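Local coordinates for putative snRNP Sm-like protein (Pyrococcus abyssi, PDB 1H64) that forms a heptameric Sm-like core and probably binds RNA, as members of the snRNP Sm family do, at residues C[12-17]-C[28-34]. Sequence-based numbering, arbitrary orientation.
Sequences SLDKDV and RGRLIGY
Val17 and Gly29 face each other as an antiparallel hydrogen-bonded pair, joined by both of their N-H groups, with Val17 N 2.8 Å from Gly29 O. The pairing runs on through Leu31 N to Lys15 O into the type II turn Ser12–Lys15, where Asp14 N reaches Leu31 O at 2.6 Å. Leu31, its CG anti to the backbone N (chi1 -175°), packs against this turn, CB 3.5 Å from Ser12 O, while the Val17 side chain crosses that of Leu31 obliquely, CG1 toward Leu31 CB. Leu13 sends CD2 over the peptide of Ile32 and Gly33 and to the edge of the Tyr34 ring, Leu13 CD2 4.1 Å from Tyr34 CD2. On the face that Arg30 shares with Asp16, the aliphatic part of Arg30 runs along the Asp14 backbone, Arg30 CG 3.6 Å from Asp14 C. The chain bends at chi3, and the guanidinium lies nearly coplanar with the Asp14 carboxylate, whose OD1 is at its edge in a long salt bridge, 3.8 Å from Arg30 NH1. In place of Arg30, a leucine would probably leave the Asp14 carboxylate without this nearby positive charge. The contact joins the first two strands of the Sm fold; helix 5-11 packs on Leu31 and Tyr34, and strand 40-42 touches Val17 and Leu31, with Ile32 and Gly33 both facing Val41 as a classic bulge.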
ATOM      1  N   SER C  12      -6.120 -25.946 -11.226  1.00 26.99           N
ATOM      2  CA  SER C  12      -4.968 -26.483 -10.514  1.00 29.31           C
ATOM      3  C   SER C  12      -5.288 -27.096  -9.158  1.00 29.75           C
ATOM      4  O   SER C  12      -4.375 -27.449  -8.409  1.00 33.03           O
ATOM      5  CB  SER C  12      -3.902 -25.389 -10.334  1.00 28.83           C
ATOM      6  OG  SER C  12      -3.496 -24.840 -11.576  1.00 31.18           O
ATOM      7  N   LEU C  13      -6.565 -27.213  -8.815  1.00 30.45           N
ATOM      8  CA  LEU C  13      -6.908 -27.818  -7.536  1.00 32.64           C
ATOM      9  C   LEU C  13      -6.338 -29.234  -7.523  1.00 36.45           C
ATOM     10  O   LEU C  13      -6.325 -29.910  -8.554  1.00 32.97           O
ATOM     11  CB  LEU C  13      -8.425 -27.852  -7.328  1.00 32.41           C
ATOM     12  CG  LEU C  13      -9.069 -26.548  -6.831  1.00 29.46           C
ATOM     13  CD1 LEU C  13     -10.586 -26.706  -6.833  1.00 29.10           C
ATOM     14  CD2 LEU C  13      -8.569 -26.201  -5.423  1.00 26.49           C
ATOM     15  N   ASP C  14      -5.850 -29.654  -6.358  1.00 38.81           N
ATOM     16  CA  ASP C  14      -5.256 -30.975  -6.158  1.00 40.49           C
ATOM     17  C   ASP C  14      -3.980 -31.201  -6.961  1.00 39.98           C
ATOM     18  O   ASP C  14      -3.532 -32.338  -7.122  1.00 41.91           O
ATOM     19  CB  ASP C  14      -6.277 -32.068  -6.484  1.00 45.03           C
ATOM     20  CG  ASP C  14      -7.545 -31.926  -5.672  1.00 54.09           C
ATOM     21  OD1 ASP C  14      -7.449 -31.907  -4.421  1.00 60.45           O
ATOM     22  OD2 ASP C  14      -8.636 -31.825  -6.278  1.00 57.52           O
ATOM     23  N   LYS C  15      -3.390 -30.119  -7.461  1.00 34.87           N
ATOM     24  CA  LYS C  15      -2.155 -30.212  -8.232  1.00 35.46           C
ATOM     25  C   LYS C  15      -1.034 -29.382  -7.598  1.00 34.13           C
ATOM     26  O   LYS C  15      -1.302 -28.406  -6.900  1.00 34.13           O
ATOM     27  CB  LYS C  15      -2.397 -29.754  -9.670  1.00 35.86           C
ATOM     28  CG  LYS C  15      -3.328 -30.683 -10.435  1.00 41.32           C
ATOM     29  CD  LYS C  15      -3.286 -30.450 -11.945  1.00 44.19           C
ATOM     30  CE  LYS C  15      -3.987 -29.162 -12.341  1.00 49.02           C
ATOM     31  NZ  LYS C  15      -4.115 -29.005 -13.820  1.00 49.34           N
ATOM     32  N   ASP C  16       0.215 -29.784  -7.824  1.00 32.93           N
ATOM     33  CA  ASP C  16       1.362 -29.059  -7.279  1.00 32.15           C
ATOM     34  C   ASP C  16       1.470 -27.694  -7.967  1.00 31.05           C
ATOM     35  O   ASP C  16       1.313 -27.584  -9.186  1.00 24.28           O
ATOM     36  CB  ASP C  16       2.661 -29.853  -7.512  1.00 36.08           C
ATOM     37  CG  ASP C  16       3.889 -29.198  -6.867  1.00 43.87           C
ATOM     38  OD1 ASP C  16       4.010 -29.209  -5.620  1.00 42.62           O
ATOM     39  OD2 ASP C  16       4.745 -28.665  -7.612  1.00 50.37           O
ATOM     40  N   VAL C  17       1.719 -26.657  -7.176  1.00 28.83           N
ATOM     41  CA  VAL C  17       1.889 -25.315  -7.724  1.00 26.03           C
ATOM     42  C   VAL C  17       3.047 -24.615  -7.042  1.00 27.49           C
ATOM     43  O   VAL C  17       3.510 -25.021  -5.961  1.00 29.08           O
ATOM     44  CB  VAL C  17       0.644 -24.417  -7.516  1.00 25.89           C
ATOM     45  CG1 VAL C  17      -0.564 -24.999  -8.250  1.00 26.63           C
ATOM     46  CG2 VAL C  17       0.352 -24.280  -6.032  1.00 28.75           C
ATOM     47  N   ARG C  28       5.827 -23.949  -2.287  1.00 29.56           N
ATOM     48  CA  ARG C  28       5.467 -24.995  -3.237  1.00 32.82           C
ATOM     49  C   ARG C  28       4.630 -25.987  -2.460  1.00 29.48           C
ATOM     50  O   ARG C  28       4.934 -26.303  -1.310  1.00 30.17           O
ATOM     51  CB  ARG C  28       6.709 -25.675  -3.828  1.00 37.60           C
ATOM     52  CG  ARG C  28       7.732 -24.696  -4.380  1.00 45.30           C
ATOM     53  CD  ARG C  28       8.522 -25.286  -5.542  1.00 51.02           C
ATOM     54  NE  ARG C  28       7.698 -25.410  -6.746  1.00 56.74           N
ATOM     55  CZ  ARG C  28       8.171 -25.699  -7.954  1.00 55.76           C
ATOM     56  NH1 ARG C  28       9.469 -25.899  -8.134  1.00 59.42           N
ATOM     57  NH2 ARG C  28       7.343 -25.788  -8.985  1.00 58.63           N
ATOM     58  N   GLY C  29       3.547 -26.454  -3.073  1.00 31.49           N
ATOM     59  CA  GLY C  29       2.684 -27.401  -2.397  1.00 27.84           C
ATOM     60  C   GLY C  29       1.523 -27.796  -3.279  1.00 28.09           C
ATOM     61  O   GLY C  29       1.452 -27.389  -4.439  1.00 26.55           O
ATOM     62  N   ARG C  30       0.626 -28.611  -2.741  1.00 26.67           N
ATOM     63  CA  ARG C  30      -0.526 -29.042  -3.505  1.00 30.16           C
ATOM     64  C   ARG C  30      -1.660 -28.047  -3.253  1.00 24.46           C
ATOM     65  O   ARG C  30      -2.032 -27.798  -2.111  1.00 23.07           O
ATOM     66  CB  ARG C  30      -0.951 -30.454  -3.075  1.00 32.21           C
ATOM     67  CG  ARG C  30      -2.083 -31.052  -3.909  1.00 36.58           C
ATOM     68  CD  ARG C  30      -2.309 -32.516  -3.562  1.00 36.38           C
ATOM     69  NE  ARG C  30      -2.339 -32.733  -2.122  1.00 41.84           N
ATOM     70  CZ  ARG C  30      -3.443 -32.788  -1.386  1.00 40.79           C
ATOM     71  NH1 ARG C  30      -4.635 -32.649  -1.951  1.00 45.08           N
ATOM     72  NH2 ARG C  30      -3.349 -32.963  -0.074  1.00 42.35           N
ATOM     73  N   LEU C  31      -2.196 -27.469  -4.315  1.00 27.28           N
ATOM     74  CA  LEU C  31      -3.301 -26.505  -4.149  1.00 27.33           C
ATOM     75  C   LEU C  31      -4.609 -27.180  -3.725  1.00 24.31           C
ATOM     76  O   LEU C  31      -5.127 -28.029  -4.442  1.00 29.52           O
ATOM     77  CB  LEU C  31      -3.531 -25.743  -5.460  1.00 22.22           C
ATOM     78  CG  LEU C  31      -4.581 -24.618  -5.428  1.00 26.02           C
ATOM     79  CD1 LEU C  31      -4.072 -23.437  -4.569  1.00 21.20           C
ATOM     80  CD2 LEU C  31      -4.842 -24.154  -6.853  1.00 25.10           C
ATOM     81  N   ILE C  32      -5.158 -26.814  -2.566  1.00 23.13           N
ATOM     82  CA  ILE C  32      -6.412 -27.424  -2.146  1.00 26.64           C
ATOM     83  C   ILE C  32      -7.594 -26.460  -2.000  1.00 27.96           C
ATOM     84  O   ILE C  32      -8.727 -26.896  -1.807  1.00 29.10           O
ATOM     85  CB  ILE C  32      -6.248 -28.216  -0.819  1.00 31.05           C
ATOM     86  CG1 ILE C  32      -5.638 -27.334   0.272  1.00 33.61           C
ATOM     87  CG2 ILE C  32      -5.359 -29.436  -1.057  1.00 33.71           C
ATOM     88  CD1 ILE C  32      -5.494 -28.047   1.627  1.00 34.56           C
ATOM     89  N   GLY C  33      -7.339 -25.157  -2.100  1.00 25.74           N
ATOM     90  CA  GLY C  33      -8.424 -24.194  -1.967  1.00 24.15           C
ATOM     91  C   GLY C  33      -7.962 -22.808  -2.371  1.00 26.18           C
ATOM     92  O   GLY C  33      -6.761 -22.565  -2.507  1.00 24.22           O
ATOM     93  N   TYR C  34      -8.913 -21.900  -2.587  1.00 23.62           N
ATOM     94  CA  TYR C  34      -8.575 -20.544  -2.984  1.00 21.43           C
ATOM     95  C   TYR C  34      -9.842 -19.705  -2.903  1.00 22.21           C
ATOM     96  O   TYR C  34     -10.927 -20.240  -2.712  1.00 24.70           O
ATOM     97  CB  TYR C  34      -8.055 -20.531  -4.426  1.00 18.26           C
ATOM     98  CG  TYR C  34      -9.098 -20.865  -5.476  1.00 30.27           C
ATOM     99  CD1 TYR C  34      -9.855 -19.857  -6.089  1.00 28.78           C
ATOM    100  CD2 TYR C  34      -9.360 -22.189  -5.835  1.00 27.85           C
ATOM    101  CE1 TYR C  34     -10.843 -20.164  -7.025  1.00 34.80           C
ATOM    102  CE2 TYR C  34     -10.346 -22.502  -6.772  1.00 32.95           C
ATOM    103  CZ  TYR C  34     -11.083 -21.488  -7.361  1.00 35.41           C
ATOM    104  OH  TYR C  34     -12.064 -21.788  -8.279  1.00 37.59           O
TER